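PDB 2P5Z: type VI secretion system component from Escherichia coli O6, which probably serves as a spike component of the type VI secretion apparatus, resembling the T4 phage tail proteins gp27 and gp5. Local coordinates for residues A[34-37]-A[43-46]; A[111-116]-A[147-152]; A[136-141]-A[169-174]; A[179-184]-A[378-383]. One frame throughout, in Å; residues are numbered along the deposited sequence. Where two conformers were deposited one is given.

Followed from the N terminus, the chain first closes contact 1, a local hairpin of strands 29-38 and 44-51. The next two contacts cross: contact 2 opens at 111-116, contact 3 opens at 136-141 on helix 131-140, then 147-152 closes contact 2 and 169-174 closes contact 3. Contact 2 touches both neighbours, Phe43 meeting Pro112 and Phe150 packing on Arg140, which carries the path from the hairpin to the helices. Contact 4 starts on the same helix 171-182 that contact 3 uses, but closes a long loop only at 378-383, on the connection leading to the C-terminal five-stranded sheet; Glu169 and Pro381 touch between contacts 3 and 4.

Contact 1 (A[34-37]-A[43-46])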
loop_
_atom_site.group_PDB
_atom_site.type_symbol
_atom_site.label_atom_id
_atom_site.label_comp_id
_atom_site.label_asym_id
_atom_site.label_seq_id
_atom_site.Cartn_x
_atom_site.Cartn_y
_atom_site.Cartn_z
ATOM N N GLU A 34 19.506 -15.348 -8.859
ATOM C CA GLU A 34 19.325 -13.938 -8.578
ATOM C C GLU A 34 19.417 -13.745 -7.068
ATOM O O GLU A 34 18.735 -14.440 -6.311
ATOM C CB GLU A 34 17.972 -13.489 -9.102
ATOM C CG GLU A 34 17.895 -12.013 -9.411
ATOM C CD GLU A 34 17.122 -11.747 -10.692
ATOM O OE1 GLU A 34 16.445 -12.681 -11.187
ATOM O OE2 GLU A 34 17.199 -10.605 -11.203
ATOM N N GLY A 35 20.288 -12.831 -6.641
ATOM C CA GLY A 35 20.518 -12.539 -5.228
ATOM C C GLY A 35 20.349 -11.065 -4.851
ATOM O O GLY A 35 20.545 -10.183 -5.678
ATOM N N ARG A 36 19.968 -10.805 -3.596
ATOM C CA ARG A 36 19.835 -9.444 -3.049
ATOM C C ARG A 36 20.443 -9.402 -1.650
ATOM O O ARG A 36 20.127 -10.220 -0.799
ATOM C CB ARG A 36 18.368 -8.994 -3.027
ATOM C CG ARG A 36 17.794 -8.629 -4.424
ATOM C CD ARG A 36 16.435 -9.328 -4.778
ATOM N NE ARG A 36 16.434 -10.781 -4.517
ATOM C CZ ARG A 36 15.555 -11.650 -5.022
ATOM N NH1 ARG A 36 15.632 -12.940 -4.711
ATOM N NH2 ARG A 36 14.598 -11.231 -5.834
ATOM N N GLU A 37 21.373 -8.487 -1.452
ATOM C CA GLU A 37 21.981 -8.244 -0.179
ATOM C C GLU A 37 21.890 -6.748 0.050
ATOM O O GLU A 37 22.003 -5.956 -0.880
ATOM C CB GLU A 37 23.451 -8.665 -0.170
ATOM C CG GLU A 37 23.677 -10.148 -0.433
ATOM C CD GLU A 37 25.143 -10.527 -0.658
ATOM O OE1 GLU A 37 26.003 -10.208 0.202
ATOM O OE2 GLU A 37 25.428 -11.169 -1.693
ATOM N N PHE A 43 19.628 -11.123 3.711
ATOM C CA PHE A 43 19.791 -11.359 2.283
ATOM C C PHE A 43 18.782 -12.337 1.730
ATOM O O PHE A 43 18.163 -13.075 2.491
ATOM C CB PHE A 43 21.228 -11.774 1.905
ATOM C CG PHE A 43 21.725 -13.014 2.579
ATOM C CD1 PHE A 43 21.390 -14.285 2.099
ATOM C CD2 PHE A 43 22.578 -12.916 3.679
ATOM C CE1 PHE A 43 21.876 -15.444 2.730
ATOM C CE2 PHE A 43 23.069 -14.062 4.312
ATOM C CZ PHE A 43 22.720 -15.330 3.827
ATOM N N ARG A 44 18.612 -12.340 0.406
ATOM C CA ARG A 44 17.716 -13.308 -0.229
ATOM C C ARG A 44 18.309 -13.816 -1.543
ATOM O O ARG A 44 18.701 -13.020 -2.392
ATOM C CB ARG A 44 16.376 -12.636 -0.473
ATOM C CG ARG A 44 15.272 -13.585 -0.764
ATOM C CD ARG A 44 13.973 -12.876 -0.605
ATOM N NE ARG A 44 13.565 -12.141 -1.799
ATOM C CZ ARG A 44 12.401 -11.499 -1.919
ATOM N NH1 ARG A 44 11.527 -11.505 -0.908
ATOM N NH2 ARG A 44 12.100 -10.860 -3.050
ATOM N N TYR A 45 18.397 -15.127 -1.729
ATOM C CA TYR A 45 18.934 -15.668 -3.002
ATOM C C TYR A 45 18.031 -16.714 -3.620
ATOM O O TYR A 45 17.847 -17.798 -3.068
ATOM C CB TYR A 45 20.317 -16.270 -2.802
ATOM C CG TYR A 45 21.445 -15.293 -2.938
ATOM C CD1 TYR A 45 21.604 -14.241 -2.046
ATOM C CD2 TYR A 45 22.385 -15.442 -3.941
ATOM C CE1 TYR A 45 22.661 -13.339 -2.164
ATOM C CE2 TYR A 45 23.446 -14.564 -4.062
ATOM C CZ TYR A 45 23.575 -13.507 -3.187
ATOM O OH TYR A 45 24.629 -12.629 -3.327
ATOM N N ASP A 46 17.464 -16.402 -4.773
ATOM C CA ASP A 46 16.686 -17.389 -5.501
ATOM C C ASP A 46 17.598 -18.093 -6.504
ATOM O O ASP A 46 18.139 -17.478 -7.429
ATOM C CB ASP A 46 15.470 -16.738 -6.157
ATOM C CG ASP A 46 14.488 -16.165 -5.125
ATOM O OD1 ASP A 46 14.045 -16.921 -4.227
ATOM O OD2 ASP A 46 14.163 -14.954 -5.206
#
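Glu34, Gly35 and Arg36 pair with Asp46, Tyr45 and Arg44 in a beta hairpin, the axes of the paired strand segments lying antiparallel and 4.7 Å apart. Four backbone bonds hold the outer pairs, among them Glu34 N to Asp46 O (2.9 Å) and Arg36 N to Arg44 O (2.8 Å). Gly35 and Tyr45 form the non-hydrogen-bonded pair between them. Here the phenol ring leans back across the partner strand, and Gly35 CA sits over the centre of its face, 3.5 Å from the centroid and 3° off the normal, a CH-pi contact for which the bare glycine leaves room. The ring reaches on to Glu37, whose OE2 accepts from Tyr45 OH at the ring edge, although the modelled length of that bond is doubtful; Arg85 forms a salt bridge to the same oxygen.

On the face carrying Arg36, Arg44 and Asp46, the Arg36 chain bends at chi2 (129°) and chi3, which folds its guanidinium down across the hairpin. NH1 gives a salt bridge to Asp46 OD2 (2.5 Å), in the guanidinium plane but from above the carboxylate. Arg44 NE lies over one face of that guanidinium, toward its rim, 3.7 Å from Arg36 NH1, a like-charge approach probably eased by Asp46, which also pairs with Arg109. A glycine covered by a cross-strand aromatic ring is a recurrent motif of antiparallel sheets.

Contact 2 (A[111-116]-A[147-152]); sequences EPRMAL and GQDFVF
Arg113 and Asp149 meet in a salt bridge that is the whole of this contact, which buries just 89 Å². One carboxylate oxygen does the work: Asp149 OD1 sits between the two terminal nitrogens of the guanidinium, 3.0 Å from Arg113 NH2 and 2.9 Å from Arg113 NH1, the latter bond being weak. OD1 lies in the guanidinium plane, at its edge, yet the bond from NH2 comes in 60° above the carboxylate plane; the two flat groups stand 83° apart.

The side chains bridge backbones that are far apart, with 9.3 Å between Arg113 CA and Asp149 CA. Arg113 turns at chi3 (-61°), swinging its guanidinium off the line of the chain. Its NE makes a second salt bridge, to Glu197 on strand 196-202, and Asp149 OD2 accepts from Arg146 N, so both ends are held by further partners.

Farther out, Arg113 leads into a 3-10 turn, where Leu116 N bonds to Arg113 O at 2.8 Å. Met114 beside it packs on Phe186, Phe188 and Ile199. Asp149 stands just before strand 150-153, and its backbone bonds to Ile199 on that same middle strand 196-202.

Two acidic residues thus share one arginine. With Asp149 buried, this pairing and the amide of Arg146 would be expected to stabilise its negative charge where solvent gives little help.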
loop_
_atom_site.group_PDB
_atom_site.type_symbol
_atom_site.label_atom_id
_atom_site.label_comp_id
_atom_site.label_asym_id
_atom_site.label_seq_id
_atom_site.Cartn_x
_atom_site.Cartn_y
_atom_site.Cartn_z
ATOM N N GLU A 111 18.059 -17.890 2.592
ATOM C CA GLU A 111 18.054 -16.725 3.465
ATOM C C GLU A 111 18.862 -17.092 4.702
ATOM O O GLU A 111 19.027 -18.281 5.005
ATOM C CB GLU A 111 16.620 -16.355 3.832
ATOM C CG GLU A 111 15.726 -16.110 2.640
ATOM C CD GLU A 111 14.444 -15.395 2.980
ATOM O OE1 GLU A 111 13.380 -16.056 2.969
ATOM O OE2 GLU A 111 14.502 -14.169 3.243
ATOM N N PRO A 112 19.364 -16.088 5.435
ATOM C CA PRO A 112 20.031 -16.444 6.677
ATOM C C PRO A 112 18.987 -16.805 7.758
ATOM O O PRO A 112 17.769 -16.638 7.554
ATOM C CB PRO A 112 20.737 -15.148 7.051
ATOM C CG PRO A 112 19.850 -14.112 6.550
ATOM C CD PRO A 112 19.321 -14.624 5.251
ATOM N N ARG A 113 19.455 -17.316 8.886
ATOM C CA ARG A 113 18.550 -17.794 9.925
ATOM C C ARG A 113 17.731 -16.630 10.522
ATOM O O ARG A 113 16.551 -16.806 10.847
ATOM C CB ARG A 113 19.330 -18.561 10.998
ATOM C CG ARG A 113 19.765 -19.965 10.587
ATOM C CD ARG A 113 20.881 -20.467 11.501
ATOM N NE ARG A 113 22.064 -19.606 11.434
ATOM C CZ ARG A 113 22.997 -19.515 12.387
ATOM N NH1 ARG A 113 22.871 -20.218 13.513
ATOM N NH2 ARG A 113 24.050 -18.709 12.231
ATOM N N MET A 114 18.342 -15.441 10.576
ATOM C CA MET A 114 17.661 -14.218 10.977
ATOM C C MET A 114 16.334 -14.002 10.271
ATOM O O MET A 114 15.380 -13.613 10.909
ATOM C CB MET A 114 18.565 -12.990 10.824
ATOM C CG MET A 114 17.946 -11.674 11.348
ATOM S SD MET A 114 19.079 -10.280 11.249
ATOM C CE MET A 114 18.517 -9.284 12.624
ATOM N N ALA A 115 16.242 -14.296 8.974
ATOM C CA ALA A 115 14.951 -14.213 8.262
ATOM C C ALA A 115 13.829 -14.991 8.945
ATOM O O ALA A 115 12.668 -14.638 8.801
ATOM C CB ALA A 115 15.083 -14.690 6.846
ATOM N N LEU A 116 14.169 -16.035 9.698
ATOM C CA LEU A 116 13.140 -16.844 10.349
ATOM C C LEU A 116 12.435 -16.143 11.507
ATOM O O LEU A 116 11.372 -16.590 11.906
ATOM C CB LEU A 116 13.686 -18.186 10.811
ATOM C CG LEU A 116 14.232 -19.085 9.715
ATOM C CD1 LEU A 116 14.943 -20.251 10.390
ATOM C CD2 LEU A 116 13.119 -19.566 8.756
ATOM N N GLY A 147 25.835 -16.496 20.273
ATOM C CA GLY A 147 27.138 -15.810 20.476
ATOM C C GLY A 147 28.175 -15.953 19.356
ATOM O O GLY A 147 28.934 -15.022 19.046
ATOM N N GLN A 148 28.231 -17.140 18.765
ATOM C CA GLN A 148 28.955 -17.359 17.542
ATOM C C GLN A 148 28.099 -16.843 16.381
ATOM O O GLN A 148 28.639 -16.377 15.373
ATOM C CB GLN A 148 29.282 -18.849 17.365
ATOM C CG GLN A 148 28.093 -19.780 17.521
ATOM C CD GLN A 148 28.387 -21.198 17.069
ATOM O OE1 GLN A 148 29.372 -21.804 17.491
ATOM N NE2 GLN A 148 27.524 -21.741 16.213
ATOM N N ASP A 149 26.774 -16.900 16.537
ATOM C CA ASP A 149 25.854 -16.509 15.477
ATOM C C ASP A 149 25.680 -14.993 15.264
ATOM O O ASP A 149 25.066 -14.590 14.281
ATOM C CB ASP A 149 24.493 -17.121 15.733
ATOM C CG ASP A 149 24.526 -18.620 15.780
ATOM O OD1 ASP A 149 25.205 -19.214 14.932
ATOM O OD2 ASP A 149 23.841 -19.215 16.646
ATOM N N PHE A 150 26.209 -14.164 16.170
ATOM C CA PHE A 150 26.057 -12.693 16.118
ATOM C C PHE A 150 27.077 -12.045 17.025
ATOM O O PHE A 150 27.605 -12.716 17.890
ATOM C CB PHE A 150 24.661 -12.242 16.567
ATOM C CG PHE A 150 24.330 -12.585 18.006
ATOM C CD1 PHE A 150 23.746 -13.810 18.323
ATOM C CD2 PHE A 150 24.580 -11.682 19.033
ATOM C CE1 PHE A 150 23.439 -14.136 19.620
ATOM C CE2 PHE A 150 24.276 -12.011 20.339
ATOM C CZ PHE A 150 23.704 -13.240 20.631
ATOM N N VAL A 151 27.311 -10.742 16.868
ATOM C CA VAL A 151 28.323 -9.999 17.620
ATOM C C VAL A 151 27.940 -8.519 17.574
ATOM O O VAL A 151 27.532 -8.027 16.521
ATOM C CB VAL A 151 29.762 -10.177 17.004
ATOM C CG1 VAL A 151 30.677 -8.987 17.296
ATOM C CG2 VAL A 151 30.450 -11.422 17.525
ATOM N N PHE A 152 28.065 -7.819 18.705
ATOM C CA PHE A 152 27.832 -6.380 18.771
ATOM C C PHE A 152 29.161 -5.653 18.865
ATOM O O PHE A 152 29.979 -6.007 19.702
ATOM C CB PHE A 152 26.997 -6.025 20.012
ATOM C CG PHE A 152 25.563 -6.443 19.919
ATOM C CD1 PHE A 152 24.602 -5.562 19.440
ATOM C CD2 PHE A 152 25.167 -7.706 20.305
ATOM C CE1 PHE A 152 23.274 -5.942 19.343
ATOM C CE2 PHE A 152 23.845 -8.091 20.202
ATOM C CZ PHE A 152 22.896 -7.209 19.731
#

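Contact 3 (A[136-141]-A[169-174]); sequences EKILRE and EDDLTF
Segments 136-141 and 169-174 come nearest at Ile138 and Asp171, their CA atoms 7.2 Å apart, where helix 131-140 passes the first turn of helix 171-182. The turn is a capped helix start with Asp170 as N-cap, and Ile138 reaches it with two methyls. CG2 rests against Asp171 CB at 3.9 Å. CD1 reaches both the carboxylate and the neighbouring ring, 3.7 Å from Asp171 OD1 and 4.0 Å from Phe174 CD2. It meets that ring at its edge, the ring being carried toward helix 131-140 with CG anti to the backbone N (chi1 -180°).

No hydrogen bond crosses this buried contact. The Asp171 carboxylate turns its polarity to other partners, OD2 accepting from His143 NE2 and OD1 from Gln166 NE2, while its CB methylene gives Ile138 CG2 an apolar contact. Gln166 itself touches Ile138 and Phe174, so strand 161-166 closes over the same spot.

Along helix 131-140, Arg140 NE pairs with Glu136 OE2 (2.6 Å) one turn back, and both pack on Phe150. At the capped end, Asp170 OD1 accepts from Thr173 N at 2.9 Å, and Asp170 OD2 takes the Thr173 OG1 hydroxyl on its syn side, 27° out of the carboxylate plane and 2.6 Å away.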
loop_
_atom_site.group_PDB
_atom_site.type_symbol
_atom_site.label_atom_id
_atom_site.label_comp_id
_atom_site.label_asym_id
_atom_site.label_seq_id
_atom_site.Cartn_x
_atom_site.Cartn_y
_atom_site.Cartn_z
ATOM N N GLU A 136 19.502 -8.980 21.610
ATOM C CA GLU A 136 20.144 -10.219 22.038
ATOM C C GLU A 136 19.190 -11.250 22.690
ATOM O O GLU A 136 19.284 -12.456 22.411
ATOM C CB GLU A 136 21.336 -9.936 22.941
ATOM C CG GLU A 136 22.078 -11.202 23.256
ATOM C CD GLU A 136 23.459 -10.982 23.791
ATOM O OE1 GLU A 136 23.968 -9.844 23.670
ATOM O OE2 GLU A 136 24.035 -11.970 24.315
ATOM N N LYS A 137 18.257 -10.776 23.515
ATOM C CA LYS A 137 17.239 -11.659 24.091
ATOM C C LYS A 137 16.415 -12.328 23.025
ATOM O O LYS A 137 16.281 -13.543 23.048
ATOM C CB LYS A 137 16.301 -10.925 25.051
ATOM C CG LYS A 137 16.832 -10.736 26.446
ATOM C CD LYS A 137 15.724 -10.212 27.352
ATOM C CE LYS A 137 15.775 -10.845 28.743
ATOM N NZ LYS A 137 14.912 -12.081 28.781
ATOM N N ILE A 138 15.879 -11.546 22.086
ATOM C CA ILE A 138 15.066 -12.097 20.984
ATOM C C ILE A 138 15.833 -13.160 20.175
ATOM O O ILE A 138 15.293 -14.240 19.874
ATOM C CB ILE A 138 14.603 -10.977 20.051
ATOM C CG1 ILE A 138 13.621 -10.054 20.770
ATOM C CG2 ILE A 138 13.933 -11.545 18.797
ATOM C CD1 ILE A 138 12.208 -10.255 20.317
ATOM N N LEU A 139 17.098 -12.851 19.871
ATOM C CA LEU A 139 18.011 -13.791 19.216
ATOM C C LEU A 139 18.209 -15.083 20.003
ATOM O O LEU A 139 17.975 -16.184 19.464
ATOM C CB LEU A 139 19.361 -13.121 18.910
ATOM C CG LEU A 139 19.223 -12.071 17.791
ATOM C CD1 LEU A 139 20.504 -11.304 17.498
ATOM C CD2 LEU A 139 18.689 -12.730 16.532
ATOM N N ARG A 140 18.583 -14.951 21.280
ATOM C CA ARG A 140 18.889 -16.123 22.108
ATOM C C ARG A 140 17.677 -16.926 22.582
ATOM O O ARG A 140 17.701 -18.157 22.546
ATOM C CB ARG A 140 19.750 -15.733 23.300
ATOM C CG ARG A 140 21.104 -15.129 22.932
ATOM C CD ARG A 140 21.862 -14.897 24.185
ATOM N NE ARG A 140 23.215 -14.375 24.032
ATOM C CZ ARG A 140 24.286 -15.137 23.836
ATOM N NH1 ARG A 140 25.474 -14.569 23.743
ATOM N NH2 ARG A 140 24.172 -16.459 23.716
ATOM N N GLU A 141 16.611 -16.250 22.997
ATOM C CA GLU A 141 15.485 -16.960 23.607
ATOM C C GLU A 141 14.609 -17.682 22.611
ATOM O O GLU A 141 14.601 -18.901 22.568
ATOM C CB GLU A 141 14.688 -16.035 24.523
ATOM C CG GLU A 141 15.592 -15.460 25.585
ATOM C CD GLU A 141 14.963 -14.408 26.445
ATOM O OE1 GLU A 141 15.711 -13.798 27.235
ATOM O OE2 GLU A 141 13.738 -14.182 26.350
ATOM N N GLU A 169 3.676 -7.336 16.080
ATOM C CA GLU A 169 4.892 -7.176 15.309
ATOM C C GLU A 169 5.612 -8.515 15.349
ATOM O O GLU A 169 5.754 -9.117 16.417
ATOM C CB GLU A 169 5.807 -6.117 15.934
ATOM C CG GLU A 169 5.499 -4.653 15.616
ATOM C CD GLU A 169 6.459 -3.685 16.340
ATOM O OE1 GLU A 169 6.644 -3.810 17.569
ATOM O OE2 GLU A 169 7.037 -2.789 15.695
ATOM N N ASP A 170 6.060 -9.001 14.200
ATOM C CA ASP A 170 6.877 -10.202 14.188
ATOM C C ASP A 170 8.241 -9.824 14.757
ATOM O O ASP A 170 8.587 -8.630 14.825
ATOM C CB ASP A 170 7.001 -10.770 12.767
ATOM C CG ASP A 170 7.590 -9.763 11.785
ATOM O OD1 ASP A 170 8.823 -9.744 11.600
ATOM O OD2 ASP A 170 6.831 -8.940 11.239
ATOM N N ASP A 171 9.015 -10.820 15.169
ATOM C CA ASP A 171 10.299 -10.538 15.796
ATOM C C ASP A 171 11.232 -9.726 14.907
ATOM O O ASP A 171 11.901 -8.834 15.414
ATOM C CB ASP A 171 10.991 -11.821 16.262
ATOM C CG ASP A 171 10.307 -12.466 17.461
ATOM O OD1 ASP A 171 9.555 -11.771 18.171
ATOM O OD2 ASP A 171 10.533 -13.678 17.693
ATOM N N LEU A 172 11.243 -9.996 13.593
ATOM C CA LEU A 172 12.126 -9.264 12.672
ATOM C C LEU A 172 11.763 -7.793 12.581
ATOM O O LEU A 172 12.636 -6.937 12.683
ATOM C CB LEU A 172 12.165 -9.891 11.261
ATOM C CG LEU A 172 13.199 -9.286 10.280
ATOM C CD1 LEU A 172 14.600 -9.211 10.902
ATOM C CD2 LEU A 172 13.249 -10.020 8.955
ATOM N N THR A 173 10.478 -7.501 12.414
ATOM C CA THR A 173 10.027 -6.129 12.326
ATOM C C THR A 173 10.359 -5.385 13.616
ATOM O O THR A 173 10.929 -4.276 13.568
ATOM C CB THR A 173 8.535 -6.065 12.055
ATOM O OG1 THR A 173 8.244 -6.835 10.888
ATOM C CG2 THR A 173 8.066 -4.614 11.849
ATOM N N PHE A 174 10.066 -6.033 14.753
ATOM C CA PHE A 174 10.299 -5.444 16.075
ATOM C C PHE A 174 11.758 -5.073 16.293
ATOM O O PHE A 174 12.080 -3.917 16.645
ATOM C CB PHE A 174 9.842 -6.409 17.176
ATOM C CG PHE A 174 10.037 -5.875 18.571
ATOM C CD1 PHE A 174 9.493 -4.643 18.948
ATOM C CD2 PHE A 174 10.759 -6.601 19.506
ATOM C CE1 PHE A 174 9.684 -4.143 20.213
ATOM C CE2 PHE A 174 10.940 -6.110 20.791
ATOM C CZ PHE A 174 10.406 -4.883 21.144
#

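Contact 4 (A[179-184]-A[378-383]); sequences LSEVGI and IPRPVM
The Glu181 carboxylate and the Arg380 guanidinium lie with their planes nearly parallel, 17° apart. Glu181 OE2 approaches Arg380 NE obliquely, at 3.2 Å, with a strongly bent N-H...O angle of 121°, a weak hydrogen bond within a salt bridge. The same oxygen lies 3.4 Å from Arg380 CG, so it rests partly against the aliphatic chain, which is extended from CG to NE and crosses the glutamate at about a right angle. Glu181 was modelled in two conformers; the pairing is described for one, so its weight is uncertain. The far end of Arg380 has its main partner in Asp462, which takes NH1 in a salt bridge.

A second, backbone-directed link lies one residue earlier. Ser180 OG, set between the backbone N and the carbonyl carbon (chi1 79°), accepts from Ile378 N in a straight but long and weak bond of 3.4 Å, and is also hydrogen-bonded to Arg177 O. Ile378 CD1 folds back to 3.9 Å from Ser180 OG, adding a van der Waals touch.

Just beyond, helix 171-182 ends in a Schellman motif with Gly183 as the C-prime residue: Ile184 N bonds to Leu179 O (2.7 Å), and Gly183 N weakly to Ser180 O.

Segment 378-383 leads toward the C-terminal five-stranded sheet, and Val382 packs on Ala384 of a neighbouring subunit. Chemically, the helix holds this connection by weak bonds, whereas Arg380 turns its charged end to Asp462, between strands 451-456 and 464-469; the salt bridge to Glu181 probably adds mainly electrostatic attraction.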
loop_
_atom_site.group_PDB
_atom_site.type_symbol
_atom_site.label_atom_id
_atom_site.label_comp_id
_atom_site.label_asym_id
_atom_site.label_seq_id
_atom_site.Cartn_x
_atom_site.Cartn_y
_atom_site.Cartn_z
ATOM N N LEU A 179 16.397 -1.188 16.389
ATOM C CA LEU A 179 17.730 -0.832 15.909
ATOM C C LEU A 179 17.709 0.431 15.048
ATOM O O LEU A 179 18.585 1.288 15.173
ATOM C CB LEU A 179 18.331 -1.971 15.124
ATOM C CG LEU A 179 18.545 -3.285 15.874
ATOM C CD1 LEU A 179 18.935 -4.337 14.860
ATOM C CD2 LEU A 179 19.604 -3.157 16.961
ATOM N N SER A 180 16.688 0.576 14.206
ATOM C CA SER A 180 16.679 1.717 13.291
ATOM C C SER A 180 16.366 3.043 13.976
ATOM O O SER A 180 16.929 4.079 13.588
ATOM C CB SER A 180 15.731 1.504 12.117
ATOM O OG SER A 180 14.398 1.753 12.510
ATOM N N GLU A 181 15.480 3.001 14.978
ATOM C CA GLU A 181 15.063 4.195 15.724
ATOM C C GLU A 181 16.253 4.823 16.434
ATOM O O GLU A 181 16.307 6.030 16.630
ATOM C CB GLU A 181 13.945 3.855 16.718
ATOM C CG GLU A 181 12.528 4.098 16.188
ATOM C CD GLU A 181 11.459 3.223 16.840
ATOM O OE1 GLU A 181 11.781 2.431 17.739
ATOM O OE2 GLU A 181 10.284 3.308 16.429
ATOM N N VAL A 182 17.232 3.990 16.752
ATOM C CA VAL A 182 18.419 4.388 17.474
ATOM C C VAL A 182 19.635 4.374 16.518
ATOM O O VAL A 182 20.751 4.772 16.876
ATOM C CB VAL A 182 18.538 3.428 18.677
ATOM C CG1 VAL A 182 19.738 2.526 18.587
ATOM C CG2 VAL A 182 18.418 4.169 19.997
ATOM N N GLY A 183 19.395 3.935 15.278
ATOM C CA GLY A 183 20.390 4.041 14.217
ATOM C C GLY A 183 21.500 3.007 14.237
ATOM O O GLY A 183 22.600 3.271 13.747
ATOM N N ILE A 184 21.228 1.841 14.818
ATOM C CA ILE A 184 22.172 0.727 14.782
ATOM C C ILE A 184 21.909 -0.029 13.486
ATOM O O ILE A 184 20.766 -0.151 13.038
ATOM C CB ILE A 184 22.008 -0.231 16.015
ATOM C CG1 ILE A 184 22.498 0.439 17.297
ATOM C CG2 ILE A 184 22.800 -1.538 15.862
ATOM C CD1 ILE A 184 22.134 -0.342 18.558
ATOM N N ILE A 378 11.704 2.138 10.538
ATOM C CA ILE A 378 10.490 1.327 10.477
ATOM C C ILE A 378 9.449 1.971 11.391
ATOM O O ILE A 378 9.707 2.181 12.578
ATOM C CB ILE A 378 10.754 -0.145 10.908
ATOM C CG1 ILE A 378 11.573 -0.886 9.856
ATOM C CG2 ILE A 378 9.477 -0.931 11.079
ATOM C CD1 ILE A 378 13.000 -1.009 10.202
ATOM N N PRO A 379 8.273 2.308 10.843
ATOM C CA PRO A 379 7.220 2.996 11.600
ATOM C C PRO A 379 6.736 2.217 12.819
ATOM O O PRO A 379 6.716 0.980 12.807
ATOM C CB PRO A 379 6.073 3.118 10.583
ATOM C CG PRO A 379 6.367 2.092 9.536
ATOM C CD PRO A 379 7.865 2.029 9.457
ATOM N N ARG A 380 6.360 2.951 13.866
ATOM C CA ARG A 380 5.836 2.361 15.093
ATOM C C ARG A 380 4.441 1.809 14.866
ATOM O O ARG A 380 3.699 2.338 14.050
ATOM C CB ARG A 380 5.819 3.412 16.196
ATOM C CG ARG A 380 6.940 3.220 17.169
ATOM C CD ARG A 380 7.197 4.417 18.051
ATOM N NE ARG A 380 8.407 4.164 18.819
ATOM C CZ ARG A 380 8.425 3.559 20.006
ATOM N NH1 ARG A 380 7.297 3.164 20.583
ATOM N NH2 ARG A 380 9.576 3.350 20.629
ATOM N N PRO A 381 4.082 0.728 15.562
ATOM C CA PRO A 381 2.696 0.292 15.431
ATOM C C PRO A 381 1.728 1.319 16.058
ATOM O O PRO A 381 2.079 2.027 17.024
ATOM C CB PRO A 381 2.666 -1.045 16.177
ATOM C CG PRO A 381 3.834 -1.033 17.067
ATOM C CD PRO A 381 4.867 -0.135 16.461
ATOM N N VAL A 382 0.544 1.431 15.470
ATOM C CA VAL A 382 -0.384 2.466 15.869
ATOM C C VAL A 382 -1.412 1.836 16.798
ATOM O O VAL A 382 -2.125 0.896 16.405
ATOM C CB VAL A 382 -1.006 3.145 14.628
ATOM C CG1 VAL A 382 -2.168 4.039 14.998
ATOM C CG2 VAL A 382 0.071 3.958 13.889
ATOM N N MET A 383 -1.431 2.307 18.049
ATOM C CA MET A 383 -2.298 1.717 19.064
ATOM C C MET A 383 -3.611 2.473 19.115
ATOM O O MET A 383 -3.713 3.530 19.745
ATOM C CB MET A 383 -1.634 1.703 20.439
ATOM C CG MET A 383 -0.301 0.967 20.480
ATOM S SD MET A 383 -0.468 -0.810 20.326
ATOM C CE MET A 383 1.082 -1.129 19.581
#